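Local coordinates for protein gamma-hexachlorocyclohexane dehydrochlorinase (Novosphingobium barchaimii LL02, PDB 5KVB) that probably catalyses two successive dehydrochlorinations of the pollutant gamma-hexachlorocyclohexane (lindane), by way of pentachlorocyclohexene, to a tetrachlorocyclohexadiene, at residues L11-S16 / L87-A92; Q21-D26 / S122-R127; S25-G30 / W131-L136. All blocks are in the same frame, centred on the assembly; numbering follows the deposited sequence. Where two conformers were deposited one is given.

Contact 1. Residues L11-S16 / L87-A92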
ATOM      1  N   LEU A  11     -13.347  20.908   1.603  1.00  9.31           N
ATOM      2  CA  LEU A  11     -11.959  21.239   1.901  1.00  7.56           C
ATOM      3  C   LEU A  11     -11.583  20.726   3.286  1.00  9.30           C
ATOM      4  O   LEU A  11     -10.565  20.056   3.444  1.00  8.59           O
ATOM      5  CB  LEU A  11     -11.713  22.750   1.795  1.00 10.13           C
ATOM      6  CG  LEU A  11     -10.272  23.184   2.056  1.00 11.86           C
ATOM      7  CD1 LEU A  11      -9.283  22.465   1.121  1.00 14.57           C
ATOM      8  CD2 LEU A  11     -10.123  24.702   1.937  1.00 14.07           C
ATOM      9  N   ASP A  12     -12.409  21.003   4.288  1.00  9.40           N
ATOM     10  CA  ASP A  12     -12.131  20.509   5.638  1.00  9.52           C
ATOM     11  C   ASP A  12     -12.073  18.986   5.691  1.00  8.61           C
ATOM     12  O   ASP A  12     -11.218  18.409   6.367  1.00  9.07           O
ATOM     13  CB  ASP A  12     -13.192  21.003   6.626  1.00 13.10           C
ATOM     14  CG  ASP A  12     -12.929  20.518   8.044  1.00 12.90           C
ATOM     15  OD1 ASP A  12     -11.835  20.801   8.573  1.00 19.81           O
ATOM     16  OD2 ASP A  12     -13.807  19.838   8.605  1.00 16.32           O
ATOM     17  N   ARG A  13     -12.990  18.326   4.995  1.00  6.90           N
ATOM     18  CA  ARG A  13     -13.025  16.869   4.969  1.00  7.37           C
ATOM     19  C   ARG A  13     -11.739  16.297   4.358  1.00  6.61           C
ATOM     20  O   ARG A  13     -11.151  15.333   4.893  1.00  6.53           O
ATOM     21  CB  ARG A  13     -14.252  16.380   4.196  1.00 13.15           C
ATOM     22  CG  ARG A  13     -14.494  14.892   4.292  1.00 13.18           C
ATOM     23  CD  ARG A  13     -15.830  14.502   3.655  1.00 16.73           C
ATOM     24  NE  ARG A  13     -15.928  14.978   2.279  1.00 24.72           N
ATOM     25  CZ  ARG A  13     -15.486  14.307   1.220  1.00 23.05           C
ATOM     26  NH1 ARG A  13     -14.917  13.119   1.373  1.00 31.06           N
ATOM     27  NH2 ARG A  13     -15.612  14.826   0.007  1.00 31.07           N
ATOM     28  N   LEU A  14     -11.291  16.890   3.256  1.00  6.50           N
ATOM     29  CA  LEU A  14     -10.068  16.415   2.607  1.00  5.26           C
ATOM     30  C   LEU A  14      -8.841  16.691   3.478  1.00  5.71           C
ATOM     31  O   LEU A  14      -7.951  15.841   3.590  1.00  4.90           O
ATOM     32  CB  LEU A  14      -9.916  17.061   1.230  1.00  6.65           C
ATOM     33  CG  LEU A  14     -10.973  16.634   0.208  1.00  6.80           C
ATOM     34  CD1 LEU A  14     -10.898  17.517  -1.027  1.00 10.31           C
ATOM     35  CD2 LEU A  14     -10.777  15.169  -0.179  1.00  9.36           C
ATOM     36  N   ALA A  15      -8.790  17.855   4.123  1.00  4.97           N
ATOM     37  CA  ALA A  15      -7.670  18.165   5.011  1.00  5.56           C
ATOM     38  C   ALA A  15      -7.636  17.218   6.214  1.00  5.30           C
ATOM     39  O   ALA A  15      -6.559  16.752   6.622  1.00  5.83           O
ATOM     40  CB  ALA A  15      -7.745  19.625   5.463  1.00  7.02           C
ATOM     41  N   SER A  16      -8.811  16.886   6.742  1.00  4.22           N
ATOM     42  CA  SER A  16      -8.906  15.947   7.857  1.00  5.89           C
ATOM     43  C   SER A  16      -8.431  14.556   7.454  1.00  4.17           C
ATOM     44  O   SER A  16      -7.636  13.932   8.176  1.00  5.46           O
ATOM     45  CB  SER A  16     -10.339  15.874   8.398  1.00  5.12           C
ATOM     46  OG  SER A  16     -10.723  17.115   8.997  1.00  6.76           O
ATOM     47  N   LEU A  87     -11.463   5.357   5.791  1.00  5.00           N
ATOM     48  CA  LEU A  87     -11.925   6.252   6.855  1.00  6.07           C
ATOM     49  C   LEU A  87     -13.412   6.560   6.731  1.00  8.76           C
ATOM     50  O   LEU A  87     -13.931   6.736   5.621  1.00 10.72           O
ATOM     51  CB  LEU A  87     -11.128   7.565   6.835  1.00  5.45           C
ATOM     52  CG  LEU A  87      -9.603   7.472   6.895  1.00  5.50           C
ATOM     53  CD1 LEU A  87      -8.957   8.859   6.839  1.00  9.15           C
ATOM     54  CD2 LEU A  87      -9.158   6.706   8.134  1.00  6.66           C
ATOM     55  N   GLU A  88     -14.089   6.621   7.869  1.00  7.98           N
ATOM     56  CA  GLU A  88     -15.496   7.027   7.917  1.00  8.31           C
ATOM     57  C   GLU A  88     -15.708   7.998   9.060  1.00  7.92           C
ATOM     58  O   GLU A  88     -15.229   7.765  10.173  1.00  8.77           O
ATOM     59  CB  GLU A  88     -16.408   5.814   8.101  1.00 13.06           C
ATOM     60  CG  GLU A  88     -16.305   4.769   7.009  1.00 24.86           C
ATOM     61  CD  GLU A  88     -17.287   4.990   5.875  1.00 38.37           C
ATOM     62  OE1 GLU A  88     -17.780   6.129   5.716  1.00 29.31           O
ATOM     63  OE2 GLU A  88     -17.569   4.015   5.145  1.00 47.45           O
ATOM     64  N   PHE A  89     -16.431   9.077   8.788  1.00  7.97           N
ATOM     65  CA  PHE A  89     -16.717  10.072   9.808  1.00 10.35           C
ATOM     66  C   PHE A  89     -17.927   9.641  10.648  1.00  9.88           C
ATOM     67  O   PHE A  89     -19.048   9.552  10.144  1.00 16.61           O
ATOM     68  CB  PHE A  89     -16.937  11.444   9.157  1.00 10.57           C
ATOM     69  CG  PHE A  89     -15.665  12.079   8.645  1.00  9.97           C
ATOM     70  CD1 PHE A  89     -15.129  11.694   7.428  1.00 13.06           C
ATOM     71  CD2 PHE A  89     -14.992  13.042   9.390  1.00 12.08           C
ATOM     72  CE1 PHE A  89     -13.953  12.264   6.956  1.00 20.67           C
ATOM     73  CE2 PHE A  89     -13.814  13.612   8.922  1.00 11.45           C
ATOM     74  CZ  PHE A  89     -13.296  13.224   7.714  1.00 14.81           C
ATOM     75  N   VAL A  90     -17.682   9.339  11.916  1.00  9.32           N
ATOM     76  CA  VAL A  90     -18.750   9.019  12.863  1.00 10.00           C
ATOM     77  C   VAL A  90     -19.510  10.305  13.196  1.00 13.03           C
ATOM     78  O   VAL A  90     -20.748  10.319  13.304  1.00 12.75           O
ATOM     79  CB  VAL A  90     -18.177   8.369  14.140  1.00  9.94           C
ATOM     80  CG1 VAL A  90     -19.288   8.110  15.160  1.00 12.78           C
ATOM     81  CG2 VAL A  90     -17.453   7.073  13.790  1.00  9.83           C
ATOM     82  N   SER A  91     -18.741  11.380  13.332  1.00  8.51           N
ATOM     83  CA  SER A  91     -19.234  12.739  13.531  1.00 11.27           C
ATOM     84  C   SER A  91     -18.202  13.658  12.898  1.00 12.40           C
ATOM     85  O   SER A  91     -17.189  13.182  12.381  1.00 12.23           O
ATOM     86  CB  SER A  91     -19.397  13.057  15.015  1.00 16.08           C
ATOM     87  OG  SER A  91     -18.121  13.191  15.627  1.00 14.22           O
ATOM     88  N   ALA A  92     -18.418  14.965  12.957  1.00 12.76           N
ATOM     89  CA  ALA A  92     -17.452  15.901  12.388  1.00 10.07           C
ATOM     90  C   ALA A  92     -16.091  15.815  13.085  1.00 10.32           C
ATOM     91  O   ALA A  92     -15.074  16.165  12.493  1.00 12.29           O
ATOM     92  CB  ALA A  92     -17.988  17.333  12.461  1.00 16.53           C
TER
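Phe89 reaches from its strand to the helix and meets two side chains one turn apart, Arg13 and Ser16. Arg13 contributes its aliphatic stem: its CG lies 3.8 Å from Phe89 CE1, approaching the ring at a slant. Because that CG is anti to the backbone N (chi1 -171°), the first methylenes run out beside the phenyl group, and a bend at chi3 then carries the guanidinium off, its plane 79° from the ring. The charge is left to a salt bridge with Asp10, so the arginine serves as a hydrocarbon near its root and as an ion at its end. Ser16 comes to the ring edge, near its plane, with CB 4.0 Å from Phe89 CZ. A small residue suits a place so close to an aromatic edge, and its hydroxyl is turned back to the helix, where Ser16 OG donates to Asp12 O at 3.0 Å. Ser16 N reaches the same oxygen from the opposite face of the carbonyl plane; Ser16 OG also takes a weak bond from Trp131 NE1.

Arg17 and Val95 also touch Phe89, while Ser91 O lies in plane at another part of its ring edge. With an alanine here, the Arg13 stem and Ser16 CB would probably lose their apolar partner and a gap would open between helix and strand. Just past Phe89, Val90 and Ser91 together face Lys94, a classic beta bulge where the chain turns a corner. A long N-terminal helix lying against a strongly bent sheet is the hallmark of the NTF2-like (SnoaL) fold.

Contact 2. Residues Q21-D26 / S122-R127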
ATOM      1  N   GLN A  21      -4.509  10.167   7.593  1.00  3.54           N
ATOM      2  CA  GLN A  21      -3.634   9.269   6.836  1.00  4.75           C
ATOM      3  C   GLN A  21      -2.168   9.414   7.293  1.00  5.60           C
ATOM      4  O   GLN A  21      -1.468   8.415   7.469  1.00  6.02           O
ATOM      5  CB  GLN A  21      -3.799   9.524   5.329  1.00  5.50           C
ATOM      6  CG  GLN A  21      -5.186   9.109   4.802  1.00  6.66           C
ATOM      7  CD  GLN A  21      -5.611   9.873   3.552  1.00  8.90           C
ATOM      8  OE1 GLN A  21      -4.886  10.731   3.044  1.00  8.37           O
ATOM      9  NE2 GLN A  21      -6.806   9.569   3.059  1.00 10.86           N
ATOM     10  N   ASP A  22      -1.723  10.638   7.563  1.00  4.75           N
ATOM     11  CA  ASP A  22      -0.383  10.872   8.108  1.00  4.71           C
ATOM     12  C   ASP A  22      -0.214  10.297   9.532  1.00  5.38           C
ATOM     13  O   ASP A  22       0.827   9.705   9.837  1.00  5.82           O
ATOM     14  CB  ASP A  22      -0.037  12.376   8.113  1.00  4.96           C
ATOM     15  CG  ASP A  22       0.230  12.950   6.720  1.00  7.19           C
ATOM     16  OD1 ASP A  22       0.400  12.193   5.753  1.00  7.53           O
ATOM     17  OD2 ASP A  22       0.280  14.198   6.627  1.00 10.01           O
ATOM     18  N   LEU A  23      -1.215  10.452  10.401  1.00  6.00           N
ATOM     19  CA  LEU A  23      -1.143   9.856  11.750  1.00  5.52           C
ATOM     20  C   LEU A  23      -0.915   8.358  11.664  1.00  6.03           C
ATOM     21  O   LEU A  23      -0.069   7.787  12.378  1.00  6.63           O
ATOM     22  CB  LEU A  23      -2.430  10.129  12.548  1.00  6.60           C
ATOM     23  CG  LEU A  23      -2.676  11.582  12.965  1.00  5.33           C
ATOM     24  CD1 LEU A  23      -4.110  11.726  13.462  1.00  7.89           C
ATOM     25  CD2 LEU A  23      -1.698  12.013  14.065  1.00  7.52           C
ATOM     26  N   TYR A  24      -1.689   7.715  10.792  1.00  4.31           N
ATOM     27  CA  TYR A  24      -1.658   6.269  10.678  1.00  4.82           C
ATOM     28  C   TYR A  24      -0.320   5.778  10.115  1.00  6.27           C
ATOM     29  O   TYR A  24       0.281   4.844  10.654  1.00  6.27           O
ATOM     30  CB  TYR A  24      -2.825   5.803   9.825  1.00  7.68           C
ATOM     31  CG  TYR A  24      -2.977   4.306   9.724  1.00  8.08           C
ATOM     32  CD1 TYR A  24      -3.640   3.573  10.705  1.00  6.47           C
ATOM     33  CD2 TYR A  24      -2.457   3.631   8.643  1.00  6.90           C
ATOM     34  CE1 TYR A  24      -3.790   2.192  10.586  1.00  6.78           C
ATOM     35  CE2 TYR A  24      -2.594   2.262   8.524  1.00  8.33           C
ATOM     36  CZ  TYR A  24      -3.259   1.559   9.479  1.00  8.82           C
ATOM     37  OH  TYR A  24      -3.384   0.199   9.332  1.00  8.92           O
ATOM     38  N   SER A  25       0.171   6.399   9.049  1.00  5.77           N
ATOM     39  CA  SER A  25       1.491   6.026   8.562  1.00  5.32           C
ATOM     40  C   SER A  25       2.577   6.302   9.609  1.00  5.16           C
ATOM     41  O   SER A  25       3.526   5.512   9.720  1.00  5.00           O
ATOM     42  CB  SER A  25       1.798   6.748   7.253  1.00  4.87           C
ATOM     43  OG  SER A  25       1.023   6.171   6.205  1.00  7.11           O
ATOM     44  N   ASP A  26       2.430   7.375  10.384  1.00  5.67           N
ATOM     45  CA  ASP A  26       3.399   7.708  11.438  1.00  5.89           C
ATOM     46  C   ASP A  26       3.449   6.616  12.520  1.00  8.88           C
ATOM     47  O   ASP A  26       4.516   6.350  13.071  1.00  7.06           O
ATOM     48  CB  ASP A  26       3.084   9.073  12.083  1.00  4.61           C
ATOM     49  CG  ASP A  26       3.565  10.257  11.249  1.00  7.02           C
ATOM     50  OD1 ASP A  26       4.322  10.044  10.270  1.00  8.12           O
ATOM     51  OD2 ASP A  26       3.193  11.408  11.580  1.00  8.52           O
ATOM     52  N   SER A 122      -8.985   1.573  14.010  1.00  5.98           N
ATOM     53  CA  SER A 122      -8.523   2.801  14.664  1.00  4.66           C
ATOM     54  C   SER A 122      -9.652   3.815  14.865  1.00  4.49           C
ATOM     55  O   SER A 122     -10.672   3.751  14.192  1.00  6.28           O
ATOM     56  CB  SER A 122      -7.380   3.420  13.848  1.00  4.56           C
ATOM     57  OG  SER A 122      -7.762   3.624  12.497  1.00  5.55           O
ATOM     58  N   GLU A 123      -9.454   4.744  15.805  1.00  5.62           N
ATOM     59  CA  GLU A 123     -10.351   5.870  16.005  1.00  5.77           C
ATOM     60  C   GLU A 123      -9.492   7.113  16.193  1.00  4.98           C
ATOM     61  O   GLU A 123      -8.424   7.059  16.819  1.00  5.41           O
ATOM     62  CB  GLU A 123     -11.269   5.673  17.226  1.00  7.63           C
ATOM     63  CG  GLU A 123     -12.334   6.764  17.390  1.00  9.51           C
ATOM     64  CD  GLU A 123     -13.009   6.739  18.764  1.00 17.80           C
ATOM     65  OE1 GLU A 123     -14.044   6.045  18.910  1.00 11.87           O
ATOM     66  OE2 GLU A 123     -12.512   7.420  19.693  1.00 19.47           O
ATOM     67  N   TYR A 124      -9.986   8.224  15.656  1.00  4.51           N
ATOM     68  CA  TYR A 124      -9.314   9.525  15.740  1.00  4.23           C
ATOM     69  C   TYR A 124     -10.310  10.557  16.232  1.00  5.78           C
ATOM     70  O   TYR A 124     -11.482  10.519  15.857  1.00  7.20           O
ATOM     71  CB  TYR A 124      -8.750   9.938  14.373  1.00  5.01           C
ATOM     72  CG  TYR A 124      -7.977   8.821  13.709  1.00  4.31           C
ATOM     73  CD1 TYR A 124      -8.631   7.862  12.945  1.00  3.54           C
ATOM     74  CD2 TYR A 124      -6.597   8.706  13.884  1.00  5.13           C
ATOM     75  CE1 TYR A 124      -7.927   6.812  12.366  1.00  3.85           C
ATOM     76  CE2 TYR A 124      -5.882   7.656  13.304  1.00  5.19           C
ATOM     77  CZ  TYR A 124      -6.561   6.729  12.544  1.00  3.59           C
ATOM     78  OH  TYR A 124      -5.885   5.677  11.977  1.00  5.51           O
ATOM     79  N   GLU A 125      -9.847  11.455  17.095  0.50  5.84           N
ATOM     80  CA  GLU A 125     -10.682  12.543  17.592  0.50  7.06           C
ATOM     81  C   GLU A 125     -10.048  13.888  17.280  0.50  6.61           C
ATOM     82  O   GLU A 125      -8.823  14.033  17.324  0.50  5.65           O
ATOM     83  CB  GLU A 125     -10.917  12.418  19.104  0.50  7.53           C
ATOM     84  CG  GLU A 125     -11.810  11.251  19.490  0.50 10.53           C
ATOM     85  CD  GLU A 125     -12.206  11.266  20.959  0.50 13.92           C
ATOM     86  OE1 GLU A 125     -11.772  12.181  21.693  0.50 14.55           O
ATOM     87  OE2 GLU A 125     -12.962  10.360  21.373  0.50 16.85           O
ATOM     88  N   ARG A 126     -10.864  14.904  16.848  0.59  6.58           N
ATOM     89  CA  ARG A 126     -10.405  16.276  16.692  0.59  8.23           C
ATOM     90  C   ARG A 126     -10.734  17.071  17.955  0.59  7.22           C
ATOM     91  O   ARG A 126     -11.887  17.131  18.380  0.59 10.01           O
ATOM     92  CB  ARG A 126     -11.037  16.928  15.458  0.59  9.23           C
ATOM     93  CG  ARG A 126     -10.705  18.403  15.314  0.59  9.32           C
ATOM     94  CD  ARG A 126     -10.790  18.855  13.865  0.59  8.89           C
ATOM     95  NE  ARG A 126     -12.099  18.603  13.274  0.59  7.16           N
ATOM     96  CZ  ARG A 126     -12.426  18.952  12.032  0.59  7.45           C
ATOM     97  NH1 ARG A 126     -11.536  19.567  11.260  0.59  6.56           N
ATOM     98  NH2 ARG A 126     -13.634  18.687  11.560  0.59  9.20           N
ATOM     99  N   ARG A 127      -9.701  17.661  18.549  1.00  9.00           N
ATOM    100  CA  ARG A 127      -9.841  18.455  19.771  1.00  9.54           C
ATOM    101  C   ARG A 127      -9.146  19.785  19.568  1.00 10.93           C
ATOM    102  O   ARG A 127      -7.973  19.821  19.193  1.00 11.07           O
ATOM    103  CB  ARG A 127      -9.243  17.721  20.968  1.00  8.77           C
ATOM    104  CG  ARG A 127      -9.890  16.384  21.242  1.00 11.02           C
ATOM    105  CD  ARG A 127      -9.255  15.712  22.451  1.00 10.64           C
ATOM    106  NE  ARG A 127      -9.727  14.339  22.625  1.00 11.81           N
ATOM    107  CZ  ARG A 127      -9.212  13.468  23.492  1.00 10.56           C
ATOM    108  NH1 ARG A 127      -8.204  13.820  24.280  1.00 11.12           N
ATOM    109  NH2 ARG A 127      -9.713  12.241  23.566  1.00 16.96           N
TER
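Tyr124 and Tyr24 point at one another from strand and helix, but their side chains cross aslant and do not stack. The hydroxyl of Tyr124 does the touching: its OH sits 3.3 Å from Tyr24 CD1 and 3.7 Å from Tyr24 CB, reaching the second ring obliquely near its root. Tyr24 holds its CG anti to the backbone N (chi1 -175°), which lays CB and CD1 alongside the Tyr124 hydroxyl. One residue earlier, Leu23 runs past Tyr124 in the opposite sense, and its CD1 comes within 3.9 Å of Tyr124 CD2, an apolar contact that meets the ring obliquely. A tyrosine thus suits this strand position twice over, offering hydrocarbon to the leucine and an oxygen farther out. The two segments run at 130° to each other, their axes no nearer than 10.6 Å, a separation that these long side chains span.

Ser122, two residues earlier on the same side of the strand, sets the hydroxyl of Tyr124: Ser122 OG and Tyr124 OH lie 2.8 Å apart in a hydrogen bond that either may donate. Farther along the strand, Arg127 bonds Asp46 and makes a cation-pi contact with Trp44. The chemistry of the contact is therefore mixed: carbons of Leu23 and Tyr24 meet Tyr124, while the hydroxyls of Ser122 and Tyr124, both on buried residues, satisfy each other, and Ser122 OG is also weakly bonded to Gly97 O, so that a polar pair can be kept inside the fold.

Contact 3. Residues S25-G30 / W131-L136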
ATOM      1  N   SER A  25       0.171   6.399   9.049  1.00  5.77           N
ATOM      2  CA  SER A  25       1.491   6.026   8.562  1.00  5.32           C
ATOM      3  C   SER A  25       2.577   6.302   9.609  1.00  5.16           C
ATOM      4  O   SER A  25       3.526   5.512   9.720  1.00  5.00           O
ATOM      5  CB  SER A  25       1.798   6.748   7.253  1.00  4.87           C
ATOM      6  OG  SER A  25       1.023   6.171   6.205  1.00  7.11           O
ATOM      7  N   ASP A  26       2.430   7.375  10.384  1.00  5.67           N
ATOM      8  CA  ASP A  26       3.399   7.708  11.438  1.00  5.89           C
ATOM      9  C   ASP A  26       3.449   6.616  12.520  1.00  8.88           C
ATOM     10  O   ASP A  26       4.516   6.350  13.071  1.00  7.06           O
ATOM     11  CB  ASP A  26       3.084   9.073  12.083  1.00  4.61           C
ATOM     12  CG  ASP A  26       3.565  10.257  11.249  1.00  7.02           C
ATOM     13  OD1 ASP A  26       4.322  10.044  10.270  1.00  8.12           O
ATOM     14  OD2 ASP A  26       3.193  11.408  11.580  1.00  8.52           O
ATOM     15  N   GLN A  27       2.317   5.964  12.795  1.00  4.40           N
ATOM     16  CA  GLN A  27       2.316   4.843  13.729  1.00  5.15           C
ATOM     17  C   GLN A  27       3.203   3.719  13.200  1.00  6.16           C
ATOM     18  O   GLN A  27       4.063   3.199  13.916  1.00  6.96           O
ATOM     19  CB  GLN A  27       0.886   4.331  13.973  1.00  5.30           C
ATOM     20  CG  GLN A  27       0.731   3.393  15.202  1.00  6.34           C
ATOM     21  CD  GLN A  27       1.145   1.947  14.955  1.00  8.32           C
ATOM     22  OE1 GLN A  27       1.254   1.504  13.819  1.00 12.40           O
ATOM     23  NE2 GLN A  27       1.357   1.200  16.038  1.00 12.19           N
ATOM     24  N   LEU A  28       2.997   3.343  11.944  0.53  4.97           N
ATOM     25  CA  LEU A  28       3.752   2.234  11.359  0.53  6.53           C
ATOM     26  C   LEU A  28       5.242   2.565  11.256  0.53  6.87           C
ATOM     27  O   LEU A  28       6.096   1.756  11.633  0.53  6.70           O
ATOM     28  CB  LEU A  28       3.194   1.866   9.979  0.53  6.25           C
ATOM     29  CG  LEU A  28       2.001   0.904   9.940  0.53  7.91           C
ATOM     30  CD1 LEU A  28       0.753   1.521  10.547  0.53  6.84           C
ATOM     31  CD2 LEU A  28       1.714   0.419   8.527  0.53  7.26           C
ATOM     32  N   ILE A  29       5.554   3.750  10.740  1.00  5.49           N
ATOM     33  CA  ILE A  29       6.947   4.179  10.583  1.00  5.64           C
ATOM     34  C   ILE A  29       7.643   4.311  11.948  1.00  7.60           C
ATOM     35  O   ILE A  29       8.785   3.877  12.125  1.00  8.35           O
ATOM     36  CB  ILE A  29       7.020   5.523   9.805  1.00  4.56           C
ATOM     37  CG1 ILE A  29       6.533   5.347   8.360  1.00  5.57           C
ATOM     38  CG2 ILE A  29       8.445   6.083   9.780  1.00  7.26           C
ATOM     39  CD1 ILE A  29       6.135   6.657   7.686  1.00  7.52           C
ATOM     40  N   GLY A  30       6.939   4.861  12.930  1.00  7.05           N
ATOM     41  CA  GLY A  30       7.514   5.034  14.261  1.00  6.34           C
ATOM     42  C   GLY A  30       7.859   3.705  14.906  1.00  7.99           C
ATOM     43  O   GLY A  30       8.933   3.557  15.492  1.00  9.33           O
ATOM     44  N   TRP A 131      -6.260  16.829  14.966  1.00  7.24           N
ATOM     45  CA  TRP A 131      -6.526  15.377  14.963  1.00  6.39           C
ATOM     46  C   TRP A 131      -5.400  14.566  15.600  1.00  7.95           C
ATOM     47  O   TRP A 131      -4.232  14.785  15.286  1.00  7.45           O
ATOM     48  CB  TRP A 131      -6.721  14.856  13.523  1.00  7.11           C
ATOM     49  CG  TRP A 131      -7.970  15.333  12.835  1.00  4.46           C
ATOM     50  CD1 TRP A 131      -8.066  16.368  11.943  1.00  7.43           C
ATOM     51  CD2 TRP A 131      -9.287  14.785  12.956  1.00  5.42           C
ATOM     52  NE1 TRP A 131      -9.362  16.505  11.513  1.00  6.24           N
ATOM     53  CE2 TRP A 131     -10.137  15.554  12.125  1.00  4.41           C
ATOM     54  CE3 TRP A 131      -9.839  13.743  13.705  1.00  6.83           C
ATOM     55  CZ2 TRP A 131     -11.506  15.284  12.003  1.00  7.82           C
ATOM     56  CZ3 TRP A 131     -11.206  13.478  13.582  1.00  6.27           C
ATOM     57  CH2 TRP A 131     -12.019  14.245  12.738  1.00  6.95           C
ATOM     58  N   LYS A 132      -5.759  13.609  16.461  1.00  6.04           N
ATOM     59  CA  LYS A 132      -4.826  12.576  16.939  1.00  5.74           C
ATOM     60  C   LYS A 132      -5.572  11.258  17.127  1.00  4.26           C
ATOM     61  O   LYS A 132      -6.821  11.231  17.153  1.00  5.74           O
ATOM     62  CB  LYS A 132      -4.130  12.984  18.264  1.00  6.19           C
ATOM     63  CG  LYS A 132      -3.113  14.133  18.118  1.00  8.99           C
ATOM     64  CD  LYS A 132      -2.243  14.314  19.365  1.00 11.42           C
ATOM     65  CE  LYS A 132      -1.330  15.533  19.212  1.00 15.48           C
ATOM     66  NZ  LYS A 132      -0.298  15.594  20.291  1.00 23.82           N
ATOM     67  N   PHE A 133      -4.819  10.163  17.243  1.00  4.44           N
ATOM     68  CA  PHE A 133      -5.402   8.864  17.636  1.00  4.40           C
ATOM     69  C   PHE A 133      -6.124   8.938  18.969  1.00  5.06           C
ATOM     70  O   PHE A 133      -5.579   9.504  19.934  1.00  6.37           O
ATOM     71  CB  PHE A 133      -4.331   7.788  17.814  1.00  4.64           C
ATOM     72  CG  PHE A 133      -3.935   7.026  16.571  1.00  4.78           C
ATOM     73  CD1 PHE A 133      -4.558   5.823  16.239  1.00  5.32           C
ATOM     74  CD2 PHE A 133      -2.853   7.443  15.815  1.00  6.37           C
ATOM     75  CE1 PHE A 133      -4.136   5.073  15.141  1.00  5.76           C
ATOM     76  CE2 PHE A 133      -2.430   6.709  14.709  1.00  5.40           C
ATOM     77  CZ  PHE A 133      -3.066   5.517  14.370  1.00  5.34           C
ATOM     78  N   SER A 134      -7.301   8.328  19.032  1.00  5.63           N
ATOM     79  CA  SER A 134      -7.955   8.048  20.310  1.00  6.87           C
ATOM     80  C   SER A 134      -7.990   6.546  20.603  1.00  6.14           C
ATOM     81  O   SER A 134      -8.069   6.152  21.765  1.00  8.41           O
ATOM     82  CB  SER A 134      -9.377   8.616  20.352  1.00  8.74           C
ATOM     83  OG  SER A 134     -10.148   8.199  19.245  1.00 10.60           O
ATOM     84  N   LYS A 135      -7.964   5.708  19.567  1.00  5.74           N
ATOM     85  CA  LYS A 135      -7.938   4.245  19.739  1.00  7.35           C
ATOM     86  C   LYS A 135      -7.155   3.538  18.634  1.00  6.48           C
ATOM     87  O   LYS A 135      -7.230   3.937  17.462  1.00  5.97           O
ATOM     88  CB  LYS A 135      -9.352   3.648  19.732  1.00  9.49           C
ATOM     89  CG  LYS A 135     -10.328   4.165  20.761  1.00 11.92           C
ATOM     90  CD  LYS A 135     -11.623   3.335  20.735  1.00 13.84           C
ATOM     91  CE  LYS A 135     -12.671   3.970  21.641  1.00 19.38           C
ATOM     92  NZ  LYS A 135     -13.906   3.140  21.728  1.00 28.45           N
ATOM     93  N   LEU A 136      -6.460   2.458  18.991  1.00  6.57           N
ATOM     94  CA  LEU A 136      -5.923   1.518  18.005  1.00  6.45           C
ATOM     95  C   LEU A 136      -6.071   0.111  18.545  1.00  7.85           C
ATOM     96  O   LEU A 136      -5.725  -0.160  19.700  1.00  8.45           O
ATOM     97  CB  LEU A 136      -4.456   1.809  17.673  1.00  6.63           C
ATOM     98  CG  LEU A 136      -3.764   0.826  16.703  1.00  6.56           C
ATOM     99  CD1 LEU A 136      -4.461   0.747  15.330  1.00  7.22           C
ATOM    100  CD2 LEU A 136      -2.298   1.180  16.528  1.00  7.06           C
TER
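Near the active site inferred from a close relative, Gln27 of the long helix packs on Phe133 and Leu136, its side chain about 6 Å from that of the proton acceptor His80 and about 7 Å from that of Asp32. Gln27 CB meets the far end of the Phe133 ring at a slant, with CZ and CE2 each 4.1 Å away. Beyond CB the chain bends at chi2 (-80°), so that the side chains of Gln27 and Leu136 cross at about a right angle. Leu136 CD2 then lies 3.7 Å from Gln27 NE2 and 3.9 Å from Gln27 CD.

In this NTF2-like fold the helix lies along the hollow of the curved sheet, and a classic beta bulge interrupts the strand between Phe133 and Leu136. Ser134 and Lys135 both face Glu123 there, which lets Phe133 and Leu136, three residues apart, both point toward the helix. A glutamine fits this buried place because its CB and CG methylenes can lie against the carbons of Phe133 and Leu136, while its amide meets Leu136 CD2 by van der Waals contact only. Trp43 touches Gln27 and Leu136 and meets the Phe133 ring, and Phe133 also meets the Tyr124 ring.

In the fold
The three contacts follow helix 10-33 along one sheet, from its N-terminal part at contact 1 inward to contact 3. Contacts 1 and 2, with centres 11 Å apart, are tied by Arg126, modelled in two conformers, in one of which NH1 forms a salt bridge with Asp12 OD1 at 3.0 Å and NH2 probably bonds Ala92 O. The centres of contacts 2 and 3 are only 5 Å apart, and the two share Ser25 and Asp26; their neighbouring strands join through Glu123 N and Lys135 O at 2.9 Å. Contact 1 is remote from the inferred catalytic residues, whereas Tyr24 of contact 2 comes within about 8 Å of the His80 side chain. All three also touch the second subunit, where Asp26 meets Arg86 of that chain.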